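Local atomic coordinates of putative integron gene cassette protein (Uncultured bacterium, PDB entry 3GHJ), a protein that is of unknown function but belongs to the glyoxalase/bleomycin resistance protein/dioxygenase superfamily, whose members include metal-dependent enzymes and antibiotic-binding proteins. Residues L101-G114 with S125-F138. The protein carries 1 engineered substitution. Residues are numbered along the deposited sequence; the frame is centred on the assembly and turned at random. Where two conformers were deposited one is given.
Sequences LKKALESKGVSVHG and SLYFADPNGHALEF
The F128 ring has L105 CD1 over one face and L136 CB over the other, while F138 CD1 meets its edge in plane; F138 takes F128 CE1 over the centre of one face. L105 CD1 lies 3.8 Å from the F128 ring centroid and 16° off the normal, a CH-pi contact, and reaches F138 CE2 at 3.6 Å. These residues pack helix 98-107 against its mixed four-stranded sheet, order 1-4-3-2, consistent with a βαβββ module of the glyoxalase fold. F128 CG sits between backbone N and carbonyl carbon (chi1 61°), turning one ring face to L105 CD1; F128 CB lies 3.8 Å from V110 CG1. G109, at positive phi, ends the helix in a Schellman motif, with V110 N bonded to L105 O and G109 N to E106 O. At the sheet edge H113 and Y127 form an antiparallel hydrogen-bonded pair: H113 N donates to Y127 O (2.8 Å, 176°) and Y127 N to H113 O. On their shared face, Y127 CD1 lies at the H113 ring edge, near its plane, 4.0 Å from H113 CD2; L126 CD2 packs 3.9 Å from V112 CG1. The extended K102 chain delivers NZ to G114 O at 2.8 Å, in the carbonyl plane.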
loop_
_atom_site.group_PDB
_atom_site.type_symbol
_atom_site.label_atom_id
_atom_site.label_comp_id
_atom_site.label_asym_id
_atom_site.label_seq_id
_atom_site.Cartn_x
_atom_site.Cartn_y
_atom_site.Cartn_z
ATOM N N LEU A 101 13.674 -15.467 3.211
ATOM C CA LEU A 101 13.105 -14.305 3.889
ATOM C C LEU A 101 12.426 -14.712 5.191
ATOM O O LEU A 101 12.540 -14.015 6.212
ATOM C CB LEU A 101 12.118 -13.584 2.968
ATOM C CG LEU A 101 12.781 -12.739 1.885
ATOM C CD1 LEU A 101 11.755 -12.379 0.818
ATOM C CD2 LEU A 101 13.415 -11.491 2.487
ATOM N N LYS A 102 11.712 -15.833 5.161
ATOM C CA LYS A 102 11.122 -16.373 6.384
ATOM C C LYS A 102 12.185 -16.587 7.460
ATOM O O LYS A 102 12.023 -16.165 8.610
ATOM C CB LYS A 102 10.387 -17.680 6.096
ATOM C CG LYS A 102 9.885 -18.383 7.350
ATOM C CD LYS A 102 9.041 -19.580 6.975
ATOM C CE LYS A 102 8.555 -20.326 8.205
ATOM N NZ LYS A 102 7.806 -21.557 7.811
ATOM N N LYS A 103 13.283 -17.231 7.073
ATOM C CA LYS A 103 14.362 -17.513 8.004
ATOM C C LYS A 103 15.021 -16.237 8.517
ATOM O O LYS A 103 15.351 -16.127 9.701
ATOM C CB LYS A 103 15.396 -18.419 7.326
ATOM C CG LYS A 103 16.413 -19.029 8.290
ATOM C CD LYS A 103 15.747 -20.078 9.167
ATOM C CE LYS A 103 16.752 -20.811 10.038
ATOM N NZ LYS A 103 16.081 -21.838 10.881
ATOM N N ALA A 104 15.215 -15.267 7.631
ATOM C CA ALA A 104 15.846 -14.016 8.027
ATOM C C ALA A 104 14.992 -13.289 9.062
ATOM O O ALA A 104 15.502 -12.801 10.067
ATOM C CB ALA A 104 16.078 -13.131 6.824
ATOM N N LEU A 105 13.690 -13.210 8.813
ATOM C CA LEU A 105 12.796 -12.584 9.779
ATOM C C LEU A 105 12.843 -13.320 11.117
ATOM O O LEU A 105 12.958 -12.692 12.176
ATOM C CB LEU A 105 11.358 -12.537 9.246
ATOM C CG LEU A 105 11.050 -11.538 8.127
ATOM C CD1 LEU A 105 9.629 -11.751 7.634
ATOM C CD2 LEU A 105 11.235 -10.115 8.613
ATOM N N GLU A 106 12.765 -14.646 11.061
ATOM C CA GLU A 106 12.776 -15.453 12.278
ATOM C C GLU A 106 14.060 -15.214 13.067
ATOM O O GLU A 106 14.032 -15.142 14.300
ATOM C CB GLU A 106 12.601 -16.933 11.938
ATOM C CG GLU A 106 11.189 -17.301 11.507
ATOM C CD GLU A 106 11.086 -18.710 10.961
ATOM O OE1 GLU A 106 12.117 -19.240 10.479
ATOM O OE2 GLU A 106 9.979 -19.281 11.000
ATOM N N SER A 107 15.177 -15.078 12.361
ATOM C CA SER A 107 16.462 -14.876 13.031
ATOM C C SER A 107 16.493 -13.548 13.783
ATOM O O SER A 107 17.224 -13.398 14.767
ATOM C CB SER A 107 17.620 -14.955 12.033
ATOM O OG SER A 107 17.692 -13.788 11.239
ATOM N N LYS A 108 15.686 -12.594 13.325
ATOM C CA LYS A 108 15.651 -11.264 13.921
ATOM C C LYS A 108 14.529 -11.163 14.952
ATOM O O LYS A 108 14.213 -10.068 15.418
ATOM C CB LYS A 108 15.483 -10.194 12.837
ATOM C CG LYS A 108 16.710 -10.022 11.946
ATOM C CD LYS A 108 16.429 -9.070 10.790
ATOM C CE LYS A 108 17.640 -8.933 9.870
ATOM N NZ LYS A 108 17.391 -8.010 8.719
ATOM N N GLY A 109 13.938 -12.305 15.292
ATOM C CA GLY A 109 12.933 -12.386 16.337
ATOM C C GLY A 109 11.500 -12.166 15.887
ATOM O O GLY A 109 10.617 -11.968 16.713
ATOM N N VAL A 110 11.264 -12.212 14.579
ATOM C CA VAL A 110 9.921 -12.001 14.045
ATOM C C VAL A 110 9.242 -13.322 13.720
ATOM O O VAL A 110 9.772 -14.119 12.946
ATOM C CB VAL A 110 9.974 -11.150 12.755
ATOM C CG1 VAL A 110 8.568 -10.962 12.163
ATOM C CG2 VAL A 110 10.644 -9.807 13.033
ATOM N N SER A 111 8.065 -13.553 14.297
ATOM C CA SER A 111 7.302 -14.772 14.033
ATOM C C SER A 111 6.623 -14.741 12.665
ATOM O O SER A 111 5.882 -13.808 12.348
ATOM C CB SER A 111 6.254 -14.997 15.124
ATOM O OG SER A 111 6.878 -15.248 16.367
ATOM N N VAL A 112 6.864 -15.771 11.864
ATOM C CA VAL A 112 6.375 -15.797 10.494
ATOM C C VAL A 112 5.420 -16.953 10.257
ATOM O O VAL A 112 5.684 -18.092 10.666
ATOM C CB VAL A 112 7.543 -15.880 9.479
ATOM C CG1 VAL A 112 7.023 -15.893 8.042
ATOM C CG2 VAL A 112 8.525 -14.733 9.694
ATOM N N HIS A 113 4.289 -16.645 9.635
ATOM C CA HIS A 113 3.318 -17.653 9.247
ATOM C C HIS A 113 3.415 -17.899 7.752
ATOM O O HIS A 113 3.530 -16.960 6.959
ATOM C CB HIS A 113 1.899 -17.210 9.617
ATOM C CG HIS A 113 0.834 -18.165 9.173
ATOM N ND1 HIS A 113 0.560 -19.338 9.844
ATOM C CD2 HIS A 113 -0.025 -18.121 8.128
ATOM C CE1 HIS A 113 -0.421 -19.975 9.229
ATOM N NE2 HIS A 113 -0.794 -19.259 8.185
ATOM N N GLY A 114 3.376 -19.167 7.363
ATOM C CA GLY A 114 3.459 -19.529 5.966
ATOM C C GLY A 114 4.751 -20.283 5.720
ATOM O O GLY A 114 5.481 -20.564 6.675
ATOM N N SER A 125 2.478 -16.591 -0.063
ATOM C CA SER A 125 2.552 -15.498 0.903
ATOM C C SER A 125 3.211 -15.898 2.208
ATOM O O SER A 125 3.083 -17.037 2.667
ATOM C CB SER A 125 1.159 -14.967 1.232
ATOM O OG SER A 125 0.508 -14.453 0.085
ATOM N N LEU A 126 3.918 -14.952 2.813
ATOM C CA LEU A 126 4.332 -15.053 4.198
ATOM C C LEU A 126 3.667 -13.938 4.971
ATOM O O LEU A 126 3.540 -12.827 4.458
ATOM C CB LEU A 126 5.836 -14.861 4.336
ATOM C CG LEU A 126 6.726 -15.911 3.685
ATOM C CD1 LEU A 126 8.155 -15.427 3.742
ATOM C CD2 LEU A 126 6.554 -17.245 4.422
ATOM N N TYR A 127 3.289 -14.212 6.213
ATOM C CA TYR A 127 2.600 -13.231 7.042
ATOM C C TYR A 127 3.349 -12.985 8.336
ATOM O O TYR A 127 3.838 -13.926 8.964
ATOM C CB TYR A 127 1.185 -13.711 7.357
ATOM C CG TYR A 127 0.295 -13.818 6.144
ATOM C CD1 TYR A 127 0.101 -15.039 5.506
ATOM C CD2 TYR A 127 -0.336 -12.695 5.622
ATOM C CE1 TYR A 127 -0.713 -15.139 4.383
ATOM C CE2 TYR A 127 -1.156 -12.786 4.501
ATOM C CZ TYR A 127 -1.342 -14.011 3.893
ATOM O OH TYR A 127 -2.157 -14.105 2.785
ATOM N N PHE A 128 3.439 -11.729 8.745
ATOM C CA PHE A 128 4.114 -11.371 9.985
ATOM C C PHE A 128 3.632 -10.008 10.432
ATOM O O PHE A 128 2.982 -9.283 9.665
ATOM C CB PHE A 128 5.641 -11.362 9.807
ATOM C CG PHE A 128 6.138 -10.373 8.778
ATOM C CD1 PHE A 128 6.120 -10.691 7.430
ATOM C CD2 PHE A 128 6.624 -9.130 9.168
ATOM C CE1 PHE A 128 6.585 -9.783 6.475
ATOM C CE2 PHE A 128 7.088 -8.214 8.224
ATOM C CZ PHE A 128 7.065 -8.541 6.875
ATOM N N ALA A 129 3.940 -9.662 11.675
ATOM C CA ALA A 129 3.528 -8.401 12.278
ATOM C C ALA A 129 4.662 -7.387 12.329
ATOM O O ALA A 129 5.829 -7.754 12.472
ATOM C CB ALA A 129 2.982 -8.649 13.693
ATOM N N ASP A 130 4.322 -6.103 12.210
ATOM C CA ASP A 130 5.253 -5.052 12.588
ATOM C C ASP A 130 5.078 -4.759 14.095
ATOM O O ASP A 130 4.288 -5.438 14.763
ATOM C CB ASP A 130 5.117 -3.811 11.669
ATOM C CG ASP A 130 3.990 -2.875 12.067
ATOM O OD1 ASP A 130 3.128 -3.237 12.887
ATOM O OD2 ASP A 130 3.982 -1.754 11.525
ATOM N N PRO A 131 5.830 -3.794 14.642
ATOM C CA PRO A 131 5.741 -3.571 16.096
ATOM C C PRO A 131 4.374 -3.091 16.563
ATOM O O PRO A 131 4.076 -3.132 17.763
ATOM C CB PRO A 131 6.787 -2.480 16.339
ATOM C CG PRO A 131 7.803 -2.714 15.262
ATOM C CD PRO A 131 6.982 -3.090 14.051
ATOM N N ASN A 132 3.551 -2.634 15.625
ATOM C CA ASN A 132 2.219 -2.132 15.923
ATOM C C ASN A 132 1.161 -3.208 15.770
ATOM O O ASN A 132 -0.031 -2.943 15.951
ATOM C CB ASN A 132 1.911 -1.003 14.941
ATOM C CG ASN A 132 3.029 0.005 14.879
ATOM O OD1 ASN A 132 3.786 0.079 13.888
ATOM N ND2 ASN A 132 3.177 0.766 15.944
ATOM N N GLY A 133 1.575 -4.412 15.397
ATOM C CA GLY A 133 0.626 -5.472 15.142
ATOM C C GLY A 133 -0.076 -5.348 13.804
ATOM O O GLY A 133 -1.076 -6.020 13.565
ATOM N N HIS A 134 0.435 -4.500 12.919
ATOM C CA HIS A 134 -0.133 -4.496 11.581
ATOM C C HIS A 134 0.137 -5.825 10.906
ATOM O O HIS A 134 1.128 -6.511 11.213
ATOM C CB HIS A 134 0.417 -3.344 10.750
ATOM C CG HIS A 134 -0.025 -2.013 11.249
ATOM N ND1 HIS A 134 -1.337 -1.752 11.583
ATOM C CD2 HIS A 134 0.669 -0.878 11.503
ATOM C CE1 HIS A 134 -1.434 -0.505 12.013
ATOM N NE2 HIS A 134 -0.234 0.049 11.968
ATOM N N ALA A 135 -0.762 -6.202 10.009
ATOM C CA ALA A 135 -0.664 -7.470 9.310
ATOM C C ALA A 135 0.141 -7.279 8.036
ATOM O O ALA A 135 -0.405 -6.892 6.996
ATOM C CB ALA A 135 -2.069 -7.990 8.994
ATOM N N LEU A 136 1.444 -7.522 8.122
ATOM C CA LEU A 136 2.321 -7.403 6.965
ATOM C C LEU A 136 2.433 -8.734 6.240
ATOM O O LEU A 136 2.105 -9.795 6.783
ATOM C CB LEU A 136 3.710 -6.892 7.377
ATOM C CG LEU A 136 3.870 -5.375 7.513
ATOM C CD1 LEU A 136 2.899 -4.810 8.544
ATOM C CD2 LEU A 136 5.318 -5.023 7.871
ATOM N N GLU A 137 2.891 -8.669 5.003
ATOM C CA GLU A 137 2.938 -9.836 4.146
ATOM C C GLU A 137 4.050 -9.657 3.122
ATOM O O GLU A 137 4.329 -8.533 2.687
ATOM C CB GLU A 137 1.573 -10.014 3.461
ATOM C CG GLU A 137 1.514 -11.095 2.400
ATOM C CD GLU A 137 0.198 -11.115 1.646
ATOM O OE1 GLU A 137 -0.766 -10.442 2.083
ATOM O OE2 GLU A 137 0.133 -11.794 0.602
ATOM N N PHE A 138 4.714 -10.759 2.777
ATOM C CA PHE A 138 5.511 -10.834 1.562
ATOM C C PHE A 138 4.722 -11.691 0.582
ATOM O O PHE A 138 4.283 -12.789 0.940
ATOM C CB PHE A 138 6.869 -11.497 1.807
ATOM C CG PHE A 138 7.809 -10.710 2.684
ATOM C CD1 PHE A 138 7.795 -9.327 2.712
ATOM C CD2 PHE A 138 8.762 -11.372 3.450
ATOM C CE1 PHE A 138 8.688 -8.625 3.518
ATOM C CE2 PHE A 138 9.648 -10.676 4.250
ATOM C CZ PHE A 138 9.622 -9.304 4.281
HETATM O O HOH W 1 4.977 -11.636 13.546
#